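Local coordinates for protein glucose-6-phosphate dehydrogenase (Trypanosoma cruzi, PDB 5AQ1) that oxidises glucose 6-phosphate with NADP+ as hydride acceptor, yielding 6-phosphogluconolactone and NADPH in the first step of the pentose phosphate pathway, at residues B[257-266]-B[334-345]; B[364-372]-B[486-494]. One frame throughout, in Å; residues are numbered along the deposited sequence.

Contact 1: B[257-266]-B[334-345]; sequences GGYFDSIGII and SVPKGSHCPTFA
Gly258 and Ser334 bring their CA atoms to 4.5 Å, and farther on Ile265 N donates to Pro342 O at 3.0 Å, so that 334-345 runs alongside 257-266 at its two ends. Positive phi at Gly258 and Gly264 suits glycine. Asp261 carries the polar part. With its CG anti to the backbone N (chi1 -168°), the carboxylate reaches across to Ser339, whose OG pairs with OD1, though the modelled separation is doubtfully short; Tyr329 OH also hydrogen-bonds OD1. Ser339 OG in turn accepts from Cys341 N at 3.1 Å, an ST turn that ties the aspartate's partner to its own backbone. The other oxygen, OD2, lies 3.3 Å from Pro336 CD. In the fold, this joins the approach to helix 264-282 to the lead-in of strand 344-349 in the large mixed sheet. Cys341 SG sits obliquely to the Phe260 ring, 4.7 Å from its centroid, a sulfur-aromatic contact, while Pro342 O meets that ring at its edge. Ile265 CG2 packs on Ala345 CB at 3.7 Å, the branched side chain reaching a strand residue small enough to admit it, and Ile266 CG1 brushes the same methyl before continuing onto helix 460-479.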
ATOM      1  N   GLY B 257     -41.766  -6.097 -32.178  1.00100.15           N
ATOM      2  CA  GLY B 257     -41.824  -5.896 -33.623  1.00 97.87           C
ATOM      3  C   GLY B 257     -40.475  -6.124 -34.284  1.00 98.15           C
ATOM      4  O   GLY B 257     -40.222  -5.614 -35.377  1.00100.47           O
ATOM      5  N   GLY B 258     -39.613  -6.902 -33.624  1.00 94.14           N
ATOM      6  CA  GLY B 258     -38.271  -7.194 -34.124  1.00 86.98           C
ATOM      7  C   GLY B 258     -37.303  -6.029 -34.027  1.00 80.47           C
ATOM      8  O   GLY B 258     -36.278  -6.018 -34.707  1.00 79.32           O
ATOM      9  N   TYR B 259     -37.618  -5.052 -33.180  1.00 76.52           N
ATOM     10  CA  TYR B 259     -36.767  -3.877 -32.998  1.00 76.02           C
ATOM     11  C   TYR B 259     -35.414  -4.255 -32.394  1.00 68.88           C
ATOM     12  O   TYR B 259     -34.391  -3.633 -32.692  1.00 67.54           O
ATOM     13  CB  TYR B 259     -37.475  -2.860 -32.099  1.00 81.71           C
ATOM     14  CG  TYR B 259     -36.674  -1.608 -31.817  1.00 91.14           C
ATOM     15  CD1 TYR B 259     -36.276  -0.763 -32.853  1.00 99.26           C
ATOM     16  CD2 TYR B 259     -36.324  -1.260 -30.512  1.00 91.39           C
ATOM     17  CE1 TYR B 259     -35.547   0.389 -32.601  1.00101.49           C
ATOM     18  CE2 TYR B 259     -35.597  -0.109 -30.249  1.00 95.34           C
ATOM     19  CZ  TYR B 259     -35.211   0.714 -31.294  1.00101.72           C
ATOM     20  OH  TYR B 259     -34.489   1.862 -31.036  1.00101.22           O
ATOM     21  N   PHE B 260     -35.423  -5.280 -31.547  1.00 60.76           N
ATOM     22  CA  PHE B 260     -34.223  -5.739 -30.857  1.00 54.60           C
ATOM     23  C   PHE B 260     -33.225  -6.443 -31.784  1.00 54.60           C
ATOM     24  O   PHE B 260     -32.018  -6.398 -31.541  1.00 53.91           O
ATOM     25  CB  PHE B 260     -34.627  -6.676 -29.712  1.00 52.08           C
ATOM     26  CG  PHE B 260     -33.497  -7.049 -28.801  1.00 49.37           C
ATOM     27  CD1 PHE B 260     -33.176  -6.255 -27.708  1.00 47.86           C
ATOM     28  CD2 PHE B 260     -32.756  -8.203 -29.028  1.00 49.33           C
ATOM     29  CE1 PHE B 260     -32.133  -6.601 -26.862  1.00 46.86           C
ATOM     30  CE2 PHE B 260     -31.714  -8.553 -28.186  1.00 47.50           C
ATOM     31  CZ  PHE B 260     -31.401  -7.752 -27.103  1.00 46.81           C
ATOM     32  N   ASP B 261     -33.719  -7.075 -32.847  1.00 53.81           N
ATOM     33  CA  ASP B 261     -32.877  -7.916 -33.707  1.00 52.59           C
ATOM     34  C   ASP B 261     -31.682  -7.189 -34.323  1.00 51.85           C
ATOM     35  O   ASP B 261     -30.592  -7.757 -34.430  1.00 50.42           O
ATOM     36  CB  ASP B 261     -33.707  -8.547 -34.824  1.00 53.42           C
ATOM     37  CG  ASP B 261     -32.958  -9.645 -35.551  1.00 53.77           C
ATOM     38  OD1 ASP B 261     -32.620 -10.657 -34.902  1.00 51.61           O
ATOM     39  OD2 ASP B 261     -32.708  -9.493 -36.766  1.00 55.01           O
ATOM     40  N   SER B 262     -31.892  -5.942 -34.733  1.00 50.74           N
ATOM     41  CA  SER B 262     -30.823  -5.144 -35.320  1.00 50.03           C
ATOM     42  C   SER B 262     -29.921  -4.511 -34.260  1.00 47.19           C
ATOM     43  O   SER B 262     -28.886  -3.949 -34.599  1.00 46.51           O
ATOM     44  CB  SER B 262     -31.411  -4.051 -36.216  1.00 51.44           C
ATOM     45  OG  SER B 262     -32.278  -3.200 -35.481  1.00 52.08           O
ATOM     46  N   ILE B 263     -30.309  -4.608 -32.988  1.00 45.61           N
ATOM     47  CA  ILE B 263     -29.580  -3.967 -31.894  1.00 44.69           C
ATOM     48  C   ILE B 263     -28.735  -4.978 -31.115  1.00 44.21           C
ATOM     49  O   ILE B 263     -27.507  -4.860 -31.073  1.00 44.48           O
ATOM     50  CB  ILE B 263     -30.551  -3.224 -30.945  1.00 44.30           C
ATOM     51  CG1 ILE B 263     -31.333  -2.167 -31.727  1.00 45.16           C
ATOM     52  CG2 ILE B 263     -29.799  -2.546 -29.807  1.00 43.15           C
ATOM     53  CD1 ILE B 263     -32.487  -1.553 -30.965  1.00 45.39           C
ATOM     54  N   GLY B 264     -29.387  -5.962 -30.497  1.00 42.83           N
ATOM     55  CA  GLY B 264     -28.688  -6.971 -29.696  1.00 41.25           C
ATOM     56  C   GLY B 264     -28.389  -6.494 -28.286  1.00 39.83           C
ATOM     57  O   GLY B 264     -28.485  -5.306 -27.988  1.00 37.10           O
ATOM     58  N   ILE B 265     -28.020  -7.433 -27.418  1.00 39.49           N
ATOM     59  CA  ILE B 265     -27.831  -7.143 -25.989  1.00 38.29           C
ATOM     60  C   ILE B 265     -26.635  -6.223 -25.708  1.00 36.92           C
ATOM     61  O   ILE B 265     -26.642  -5.473 -24.732  1.00 35.81           O
ATOM     62  CB  ILE B 265     -27.715  -8.451 -25.155  1.00 38.57           C
ATOM     63  CG1 ILE B 265     -27.886  -8.184 -23.652  1.00 37.05           C
ATOM     64  CG2 ILE B 265     -26.389  -9.163 -25.413  1.00 38.86           C
ATOM     65  CD1 ILE B 265     -29.266  -7.705 -23.258  1.00 36.88           C
ATOM     66  N   ILE B 266     -25.613  -6.278 -26.555  1.00 37.04           N
ATOM     67  CA  ILE B 266     -24.418  -5.465 -26.349  1.00 36.38           C
ATOM     68  C   ILE B 266     -24.739  -3.991 -26.585  1.00 35.93           C
ATOM     69  O   ILE B 266     -24.412  -3.140 -25.759  1.00 35.75           O
ATOM     70  CB  ILE B 266     -23.248  -5.915 -27.248  1.00 36.74           C
ATOM     71  CG1 ILE B 266     -22.811  -7.334 -26.869  1.00 37.17           C
ATOM     72  CG2 ILE B 266     -22.065  -4.965 -27.104  1.00 36.34           C
ATOM     73  CD1 ILE B 266     -21.951  -8.021 -27.906  1.00 38.16           C
ATOM     74  N   SER B 334     -41.255 -11.381 -36.065  1.00 69.96           N
ATOM     75  CA  SER B 334     -40.540 -10.217 -36.593  1.00 68.34           C
ATOM     76  C   SER B 334     -39.019 -10.380 -36.732  1.00 66.10           C
ATOM     77  O   SER B 334     -38.347  -9.438 -37.153  1.00 65.60           O
ATOM     78  CB  SER B 334     -40.824  -9.004 -35.711  1.00 67.33           C
ATOM     79  OG  SER B 334     -42.215  -8.813 -35.542  1.00 69.25           O
ATOM     80  N   VAL B 335     -38.471 -11.546 -36.381  1.00 65.06           N
ATOM     81  CA  VAL B 335     -37.023 -11.773 -36.505  1.00 64.34           C
ATOM     82  C   VAL B 335     -36.719 -12.747 -37.653  1.00 65.61           C
ATOM     83  O   VAL B 335     -37.386 -13.775 -37.776  1.00 66.18           O
ATOM     84  CB  VAL B 335     -36.380 -12.266 -35.176  1.00 62.34           C
ATOM     85  CG1 VAL B 335     -36.957 -11.510 -33.989  1.00 61.02           C
ATOM     86  CG2 VAL B 335     -36.545 -13.766 -34.973  1.00 63.62           C
ATOM     87  N   PRO B 336     -35.721 -12.422 -38.505  1.00 66.19           N
ATOM     88  CA  PRO B 336     -35.309 -13.355 -39.561  1.00 68.09           C
ATOM     89  C   PRO B 336     -34.856 -14.688 -38.988  1.00 69.04           C
ATOM     90  O   PRO B 336     -34.459 -14.763 -37.826  1.00 69.57           O
ATOM     91  CB  PRO B 336     -34.137 -12.641 -40.240  1.00 67.33           C
ATOM     92  CG  PRO B 336     -34.341 -11.201 -39.940  1.00 66.66           C
ATOM     93  CD  PRO B 336     -34.977 -11.152 -38.583  1.00 65.12           C
ATOM     94  N   LYS B 337     -34.901 -15.726 -39.809  1.00 71.62           N
ATOM     95  CA  LYS B 337     -34.777 -17.091 -39.307  1.00 74.43           C
ATOM     96  C   LYS B 337     -33.347 -17.481 -38.928  1.00 73.44           C
ATOM     97  O   LYS B 337     -33.153 -18.323 -38.044  1.00 74.55           O
ATOM     98  CB  LYS B 337     -35.348 -18.076 -40.330  1.00 78.85           C
ATOM     99  CG  LYS B 337     -36.352 -19.042 -39.732  1.00 79.98           C
ATOM    100  CD  LYS B 337     -37.256 -19.618 -40.799  1.00 81.22           C
ATOM    101  CE  LYS B 337     -38.417 -20.352 -40.166  1.00 82.46           C
ATOM    102  NZ  LYS B 337     -38.989 -21.327 -41.123  1.00 85.02           N
ATOM    103  N   GLY B 338     -32.356 -16.871 -39.580  1.00 71.27           N
ATOM    104  CA  GLY B 338     -30.948 -17.159 -39.295  1.00 69.24           C
ATOM    105  C   GLY B 338     -30.250 -16.043 -38.539  1.00 66.30           C
ATOM    106  O   GLY B 338     -29.081 -15.748 -38.801  1.00 66.22           O
ATOM    107  N   SER B 339     -30.957 -15.435 -37.590  1.00 63.24           N
ATOM    108  CA  SER B 339     -30.441 -14.283 -36.860  1.00 60.28           C
ATOM    109  C   SER B 339     -29.318 -14.683 -35.909  1.00 59.27           C
ATOM    110  O   SER B 339     -29.432 -15.684 -35.200  1.00 56.40           O
ATOM    111  CB  SER B 339     -31.568 -13.614 -36.068  1.00 59.44           C
ATOM    112  OG  SER B 339     -31.090 -12.497 -35.343  1.00 56.69           O
ATOM    113  N   HIS B 340     -28.240 -13.893 -35.903  1.00 60.40           N
ATOM    114  CA  HIS B 340     -27.149 -14.056 -34.935  1.00 61.34           C
ATOM    115  C   HIS B 340     -27.393 -13.193 -33.701  1.00 56.85           C
ATOM    116  O   HIS B 340     -26.543 -13.141 -32.812  1.00 56.01           O
ATOM    117  CB  HIS B 340     -25.780 -13.627 -35.500  1.00 66.16           C
ATOM    118  CG  HIS B 340     -25.546 -13.990 -36.934  1.00 72.57           C
ATOM    119  ND1 HIS B 340     -25.334 -15.286 -37.353  1.00 76.75           N
ATOM    120  CD2 HIS B 340     -25.442 -13.215 -38.040  1.00 74.72           C
ATOM    121  CE1 HIS B 340     -25.137 -15.297 -38.660  1.00 79.19           C
ATOM    122  NE2 HIS B 340     -25.199 -14.053 -39.101  1.00 78.37           N
ATOM    123  N   CYS B 341     -28.524 -12.492 -33.648  1.00 53.55           N
ATOM    124  CA  CYS B 341     -28.727 -11.490 -32.613  1.00 50.08           C
ATOM    125  C   CYS B 341     -28.623 -12.102 -31.220  1.00 48.42           C
ATOM    126  O   CYS B 341     -29.394 -12.999 -30.869  1.00 48.31           O
ATOM    127  CB  CYS B 341     -30.074 -10.794 -32.765  1.00 49.83           C
ATOM    128  SG  CYS B 341     -30.274  -9.434 -31.599  1.00 47.27           S
ATOM    129  N   PRO B 342     -27.660 -11.620 -30.422  1.00 45.54           N
ATOM    130  CA  PRO B 342     -27.505 -12.144 -29.079  1.00 43.84           C
ATOM    131  C   PRO B 342     -28.471 -11.496 -28.091  1.00 42.33           C
ATOM    132  O   PRO B 342     -28.597 -10.268 -28.051  1.00 39.76           O
ATOM    133  CB  PRO B 342     -26.064 -11.778 -28.736  1.00 43.46           C
ATOM    134  CG  PRO B 342     -25.820 -10.512 -29.483  1.00 43.29           C
ATOM    135  CD  PRO B 342     -26.660 -10.579 -30.729  1.00 44.76           C
ATOM    136  N   THR B 343     -29.149 -12.330 -27.309  1.00 42.21           N
ATOM    137  CA  THR B 343     -29.962 -11.872 -26.186  1.00 41.03           C
ATOM    138  C   THR B 343     -29.182 -11.989 -24.870  1.00 40.39           C
ATOM    139  O   THR B 343     -29.645 -11.514 -23.832  1.00 38.02           O
ATOM    140  CB  THR B 343     -31.277 -12.671 -26.084  1.00 41.23           C
ATOM    141  OG1 THR B 343     -30.993 -14.051 -25.811  1.00 41.58           O
ATOM    142  CG2 THR B 343     -32.070 -12.565 -27.380  1.00 41.72           C
ATOM    143  N   PHE B 344     -28.001 -12.614 -24.934  1.00 41.42           N
ATOM    144  CA  PHE B 344     -27.144 -12.847 -23.771  1.00 41.46           C
ATOM    145  C   PHE B 344     -25.672 -12.667 -24.159  1.00 41.34           C
ATOM    146  O   PHE B 344     -25.263 -13.052 -25.257  1.00 42.38           O
ATOM    147  CB  PHE B 344     -27.376 -14.264 -23.241  1.00 42.70           C
ATOM    148  CG  PHE B 344     -26.477 -14.650 -22.098  1.00 43.74           C
ATOM    149  CD1 PHE B 344     -25.205 -15.162 -22.336  1.00 44.16           C
ATOM    150  CD2 PHE B 344     -26.906 -14.528 -20.783  1.00 43.84           C
ATOM    151  CE1 PHE B 344     -24.378 -15.524 -21.286  1.00 44.49           C
ATOM    152  CE2 PHE B 344     -26.080 -14.891 -19.728  1.00 43.69           C
ATOM    153  CZ  PHE B 344     -24.815 -15.389 -19.978  1.00 43.31           C
ATOM    154  N   ALA B 345     -24.877 -12.093 -23.259  1.00 40.18           N
ATOM    155  CA  ALA B 345     -23.446 -11.927 -23.506  1.00 40.63           C
ATOM    156  C   ALA B 345     -22.645 -11.788 -22.215  1.00 40.90           C
ATOM    157  O   ALA B 345     -23.018 -11.009 -21.340  1.00 41.64           O
ATOM    158  CB  ALA B 345     -23.207 -10.719 -24.394  1.00 40.42           C
TER

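Contact 2: B[364-372]-B[486-494]; sequences RAGKALEER and PYAAGSCGP. With BG6 (6-O-phosphono-beta-D-glucopyranose), chain F.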
ATOM      1  N   ARG B 364     -21.662  -8.962 -17.725  1.00 38.11           N
ATOM      2  CA  ARG B 364     -22.668  -9.876 -18.254  1.00 40.61           C
ATOM      3  C   ARG B 364     -24.069  -9.272 -18.253  1.00 40.49           C
ATOM      4  O   ARG B 364     -24.445  -8.516 -17.357  1.00 39.88           O
ATOM      5  CB  ARG B 364     -22.637 -11.223 -17.524  1.00 41.56           C
ATOM      6  CG  ARG B 364     -22.785 -11.139 -16.022  1.00 40.92           C
ATOM      7  CD  ARG B 364     -22.673 -12.520 -15.410  1.00 41.62           C
ATOM      8  NE  ARG B 364     -23.153 -12.515 -14.034  1.00 41.35           N
ATOM      9  CZ  ARG B 364     -23.650 -13.572 -13.394  1.00 41.91           C
ATOM     10  NH1 ARG B 364     -23.745 -14.758 -13.993  1.00 42.48           N
ATOM     11  NH2 ARG B 364     -24.066 -13.434 -12.141  1.00 42.23           N
ATOM     12  N   ALA B 365     -24.824  -9.612 -19.291  1.00 39.84           N
ATOM     13  CA  ALA B 365     -26.146  -9.056 -19.511  1.00 39.69           C
ATOM     14  C   ALA B 365     -26.966 -10.044 -20.322  1.00 40.14           C
ATOM     15  O   ALA B 365     -26.508 -10.540 -21.352  1.00 40.80           O
ATOM     16  CB  ALA B 365     -26.041  -7.727 -20.246  1.00 39.79           C
ATOM     17  N   GLY B 366     -28.170 -10.339 -19.853  1.00 40.10           N
ATOM     18  CA  GLY B 366     -29.049 -11.253 -20.564  1.00 41.91           C
ATOM     19  C   GLY B 366     -30.518 -11.017 -20.287  1.00 41.90           C
ATOM     20  O   GLY B 366     -30.892 -10.578 -19.199  1.00 41.39           O
ATOM     21  N   LYS B 367     -31.340 -11.301 -21.292  1.00 42.44           N
ATOM     22  CA  LYS B 367     -32.790 -11.324 -21.148  1.00 42.88           C
ATOM     23  C   LYS B 367     -33.245 -12.782 -21.143  1.00 44.07           C
ATOM     24  O   LYS B 367     -32.473 -13.679 -21.498  1.00 43.91           O
ATOM     25  CB  LYS B 367     -33.452 -10.541 -22.286  1.00 43.38           C
ATOM     26  CG  LYS B 367     -33.247  -9.032 -22.193  1.00 42.38           C
ATOM     27  CD  LYS B 367     -33.884  -8.294 -23.365  1.00 42.73           C
ATOM     28  CE  LYS B 367     -33.669  -6.787 -23.280  1.00 41.71           C
ATOM     29  NZ  LYS B 367     -34.698  -6.088 -22.458  1.00 40.35           N
ATOM     30  N   ALA B 368     -34.487 -13.014 -20.727  1.00 44.53           N
ATOM     31  CA  ALA B 368     -35.041 -14.366 -20.600  1.00 45.52           C
ATOM     32  C   ALA B 368     -34.207 -15.255 -19.670  1.00 45.07           C
ATOM     33  O   ALA B 368     -33.912 -16.408 -19.996  1.00 45.39           O
ATOM     34  CB  ALA B 368     -35.193 -15.011 -21.973  1.00 46.80           C
ATOM     35  N   LEU B 369     -33.846 -14.715 -18.506  1.00 43.75           N
ATOM     36  CA  LEU B 369     -33.070 -15.451 -17.506  1.00 44.28           C
ATOM     37  C   LEU B 369     -33.926 -15.788 -16.273  1.00 45.54           C
ATOM     38  O   LEU B 369     -35.115 -15.482 -16.244  1.00 46.74           O
ATOM     39  CB  LEU B 369     -31.831 -14.641 -17.115  1.00 42.64           C
ATOM     40  CG  LEU B 369     -30.782 -14.440 -18.212  1.00 42.16           C
ATOM     41  CD1 LEU B 369     -29.690 -13.509 -17.717  1.00 40.67           C
ATOM     42  CD2 LEU B 369     -30.183 -15.766 -18.660  1.00 43.18           C
ATOM     43  N   GLU B 370     -33.322 -16.427 -15.270  1.00 46.26           N
ATOM     44  CA  GLU B 370     -34.063 -16.864 -14.069  1.00 47.24           C
ATOM     45  C   GLU B 370     -34.556 -15.748 -13.141  1.00 46.50           C
ATOM     46  O   GLU B 370     -35.472 -15.970 -12.351  1.00 46.22           O
ATOM     47  CB  GLU B 370     -33.302 -17.914 -13.229  1.00 48.21           C
ATOM     48  CG  GLU B 370     -31.799 -18.059 -13.428  1.00 49.09           C
ATOM     49  CD  GLU B 370     -31.004 -16.800 -13.145  1.00 48.03           C
ATOM     50  OE1 GLU B 370     -30.701 -16.524 -11.967  1.00 48.54           O
ATOM     51  OE2 GLU B 370     -30.647 -16.108 -14.116  1.00 48.54           O
ATOM     52  N   GLU B 371     -33.951 -14.567 -13.213  1.00 45.49           N
ATOM     53  CA  GLU B 371     -34.339 -13.474 -12.322  1.00 45.01           C
ATOM     54  C   GLU B 371     -34.092 -12.103 -12.935  1.00 43.74           C
ATOM     55  O   GLU B 371     -33.390 -11.968 -13.936  1.00 43.20           O
ATOM     56  CB  GLU B 371     -33.592 -13.583 -10.980  1.00 44.85           C
ATOM     57  CG  GLU B 371     -32.070 -13.493 -11.080  1.00 44.03           C
ATOM     58  CD  GLU B 371     -31.367 -13.492  -9.727  1.00 43.79           C
ATOM     59  OE1 GLU B 371     -32.052 -13.472  -8.684  1.00 44.06           O
ATOM     60  OE2 GLU B 371     -30.115 -13.508  -9.706  1.00 41.90           O
ATOM     61  N   ARG B 372     -34.688 -11.093 -12.316  1.00 43.47           N
ATOM     62  CA  ARG B 372     -34.362  -9.709 -12.601  1.00 42.54           C
ATOM     63  C   ARG B 372     -33.285  -9.281 -11.615  1.00 40.50           C
ATOM     64  O   ARG B 372     -33.461  -9.417 -10.405  1.00 39.34           O
ATOM     65  CB  ARG B 372     -35.597  -8.825 -12.451  1.00 44.13           C
ATOM     66  CG  ARG B 372     -35.320  -7.345 -12.671  1.00 44.62           C
ATOM     67  CD  ARG B 372     -36.555  -6.609 -13.172  1.00 45.51           C
ATOM     68  NE  ARG B 372     -36.280  -5.190 -13.392  1.00 44.51           N
ATOM     69  CZ  ARG B 372     -36.335  -4.242 -12.455  1.00 45.44           C
ATOM     70  NH1 ARG B 372     -36.660  -4.532 -11.197  1.00 45.06           N
ATOM     71  NH2 ARG B 372     -36.061  -2.984 -12.783  1.00 46.79           N
ATOM     72  N   PRO B 486     -27.422 -21.445 -27.753  1.00 48.68           N
ATOM     73  CA  PRO B 486     -28.796 -21.448 -27.281  1.00 48.64           C
ATOM     74  C   PRO B 486     -28.884 -21.634 -25.769  1.00 46.98           C
ATOM     75  O   PRO B 486     -27.996 -22.227 -25.162  1.00 45.54           O
ATOM     76  CB  PRO B 486     -29.406 -22.645 -28.006  1.00 50.53           C
ATOM     77  CG  PRO B 486     -28.269 -23.589 -28.168  1.00 51.01           C
ATOM     78  CD  PRO B 486     -27.051 -22.732 -28.372  1.00 50.20           C
ATOM     79  N   TYR B 487     -29.948 -21.095 -25.179  1.00 46.98           N
ATOM     80  CA  TYR B 487     -30.295 -21.345 -23.784  1.00 46.16           C
ATOM     81  C   TYR B 487     -31.802 -21.185 -23.608  1.00 47.50           C
ATOM     82  O   TYR B 487     -32.413 -20.309 -24.217  1.00 47.18           O
ATOM     83  CB  TYR B 487     -29.532 -20.405 -22.845  1.00 44.41           C
ATOM     84  CG  TYR B 487     -29.896 -18.939 -22.957  1.00 43.10           C
ATOM     85  CD1 TYR B 487     -29.370 -18.146 -23.974  1.00 42.62           C
ATOM     86  CD2 TYR B 487     -30.744 -18.338 -22.029  1.00 42.30           C
ATOM     87  CE1 TYR B 487     -29.689 -16.803 -24.072  1.00 41.81           C
ATOM     88  CE2 TYR B 487     -31.065 -16.992 -22.117  1.00 41.84           C
ATOM     89  CZ  TYR B 487     -30.535 -16.229 -23.142  1.00 41.74           C
ATOM     90  OH  TYR B 487     -30.859 -14.893 -23.244  1.00 40.70           O
ATOM     91  N   ALA B 488     -32.404 -22.045 -22.794  1.00 49.19           N
ATOM     92  CA  ALA B 488     -33.847 -21.999 -22.590  1.00 49.85           C
ATOM     93  C   ALA B 488     -34.206 -20.761 -21.788  1.00 49.08           C
ATOM     94  O   ALA B 488     -33.523 -20.424 -20.819  1.00 47.39           O
ATOM     95  CB  ALA B 488     -34.326 -23.248 -21.872  1.00 51.33           C
ATOM     96  N   ALA B 489     -35.268 -20.075 -22.200  1.00 49.83           N
ATOM     97  CA  ALA B 489     -35.777 -18.941 -21.438  1.00 49.28           C
ATOM     98  C   ALA B 489     -36.093 -19.396 -20.018  1.00 49.05           C
ATOM     99  O   ALA B 489     -36.615 -20.494 -19.812  1.00 48.74           O
ATOM    100  CB  ALA B 489     -37.018 -18.363 -22.099  1.00 50.02           C
ATOM    101  N   GLY B 490     -35.740 -18.568 -19.040  1.00 48.15           N
ATOM    102  CA  GLY B 490     -35.931 -18.911 -17.635  1.00 48.50           C
ATOM    103  C   GLY B 490     -34.749 -19.631 -17.013  1.00 48.14           C
ATOM    104  O   GLY B 490     -34.642 -19.690 -15.790  1.00 48.87           O
ATOM    105  N   SER B 491     -33.863 -20.184 -17.843  1.00 48.58           N
ATOM    106  CA  SER B 491     -32.624 -20.796 -17.359  1.00 48.32           C
ATOM    107  C   SER B 491     -31.615 -19.718 -16.957  1.00 47.29           C
ATOM    108  O   SER B 491     -31.874 -18.526 -17.112  1.00 46.06           O
ATOM    109  CB  SER B 491     -32.022 -21.703 -18.438  1.00 48.73           C
ATOM    110  OG  SER B 491     -31.471 -20.942 -19.501  1.00 48.93           O
ATOM    111  N   CYS B 492     -30.459 -20.144 -16.455  1.00 48.00           N
ATOM    112  CA  CYS B 492     -29.395 -19.222 -16.057  1.00 48.43           C
ATOM    113  C   CYS B 492     -28.509 -18.784 -17.231  1.00 48.46           C
ATOM    114  O   CYS B 492     -27.561 -18.020 -17.037  1.00 46.47           O
ATOM    115  CB  CYS B 492     -28.525 -19.860 -14.967  1.00 49.89           C
ATOM    116  SG  CYS B 492     -29.423 -20.320 -13.465  1.00 53.03           S
ATOM    117  N   GLY B 493     -28.816 -19.255 -18.440  1.00 49.66           N
ATOM    118  CA  GLY B 493     -28.013 -18.953 -19.623  1.00 50.50           C
ATOM    119  C   GLY B 493     -27.245 -20.175 -20.086  1.00 52.50           C
ATOM    120  O   GLY B 493     -27.389 -21.251 -19.505  1.00 52.91           O
ATOM    121  N   PRO B 494     -26.416 -20.021 -21.134  1.00 54.90           N
ATOM    122  CA  PRO B 494     -25.622 -21.157 -21.611  1.00 57.03           C
ATOM    123  C   PRO B 494     -24.604 -21.617 -20.563  1.00 58.18           C
ATOM    124  O   PRO B 494     -24.047 -20.790 -19.841  1.00 57.56           O
ATOM    125  CB  PRO B 494     -24.917 -20.616 -22.867  1.00 56.13           C
ATOM    126  CG  PRO B 494     -25.469 -19.250 -23.116  1.00 55.52           C
ATOM    127  CD  PRO B 494     -26.081 -18.771 -21.837  1.00 54.49           C
TER
HETATM  128  C1  BG6 F 550     -33.525  -0.005 -21.638  1.00 30.92           C
HETATM  129  C2  BG6 F 550     -33.224  -1.130 -22.626  1.00 29.76           C
HETATM  130  O1  BG6 F 550     -32.602   1.076 -21.819  1.00 31.30           O
HETATM  131  O5  BG6 F 550     -33.412  -0.498 -20.300  1.00 31.60           O
HETATM  132  C3  BG6 F 550     -34.170  -2.293 -22.374  1.00 30.10           C
HETATM  133  O2  BG6 F 550     -33.362  -0.664 -23.972  1.00 29.50           O
HETATM  134  C4  BG6 F 550     -34.022  -2.732 -20.927  1.00 31.47           C
HETATM  135  O3  BG6 F 550     -33.897  -3.394 -23.247  1.00 29.87           O
HETATM  136  C5  BG6 F 550     -34.327  -1.558 -20.006  1.00 32.13           C
HETATM  137  O4  BG6 F 550     -34.903  -3.826 -20.668  1.00 32.49           O
HETATM  138  C6  BG6 F 550     -34.221  -1.961 -18.538  1.00 32.94           C
HETATM  139  O6  BG6 F 550     -34.319  -0.814 -17.693  1.00 33.63           O
HETATM  140  P   BG6 F 550     -34.582  -0.996 -16.117  1.00 34.65           P
HETATM  141  O1P BG6 F 550     -33.480  -1.917 -15.646  1.00 37.93           O
HETATM  142  O2P BG6 F 550     -34.466   0.393 -15.552  1.00 37.03           O
HETATM  143  O3P BG6 F 550     -35.970  -1.589 -16.058  1.00 38.15           O
HETATM  144  O   HOH W   1     -27.979 -16.051 -15.130  1.00 33.43           O
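Lys367 NZ is gripped by two sugar hydroxyls and a carboxylate: it donates to O4 and to O3 of the bound glucose 6-phosphate, each at 2.9 Å, and forms a salt bridge with Glu249. The lysine chain runs extended and bends only at its end (chi4 -86°), which sets the ammonium between the two oxygens; a long cationic side chain suits a place where the backbone belongs to one contact and the tip to the pocket. That backbone is held from the other segment, for Tyr487 OH donates to Lys367 O at 2.7 Å, with the carbonyl near the plane of the ring at its edge. The next carbonyl, Ala368 O, takes Gly490 N at 3.0 Å, the donor standing well above the carbonyl plane. Gly490 occupies the type II turn from Ala488 to Ser491, where its positive phi favours glycine. Ala368 CB meets Ala489 CB at 3.8 Å, two small methyls that let the chains come close, while Leu369 CD2 reaches Tyr487 CE2 obliquely to the ring. Glu370 CG lies alongside Cys492 SG, and a water donates to both Glu370 OE2 and Cys492 O, at 2.9 and 2.8 Å, bridging the carboxylate to the backbone just past the turn. Arg372 NH2 only approaches phosphate oxygen O3P, at 3.6 Å. Segment 364-372 leaves the end of strand 361-366, beside strand 240-248 and with Ala365 packed against helix 264-282, whereas 486-494 leaves edge strand 484-488 and packs Tyr487 and Ala489 on Tyr318 of strand 313-319.

How the contacts relate
The centres of contacts 1 and 2 lie about 15 Å apart, and the two meet directly through neighbouring strands of the mixed sheet: Ala345 N and Ala365 O approach to 3.0 Å, probably a hydrogen bond between strands 344-349 and 361-366. A second link joins side chains, Thr343 OG1 to Tyr487 OH at 2.7 Å, a probable hydrogen bond, so the tyrosine whose hydroxyl serves contact 2 is also linked to the loop of contact 1. Phe344 CB packs on Tyr487 CE1 at 3.5 Å. Both contacts border the substrate: Lys367 and Arg372 belong to the glucose 6-phosphate pocket, the Phe260 side chain comes within about 5 Å of the sugar phosphate, and Tyr259 touches NADPH.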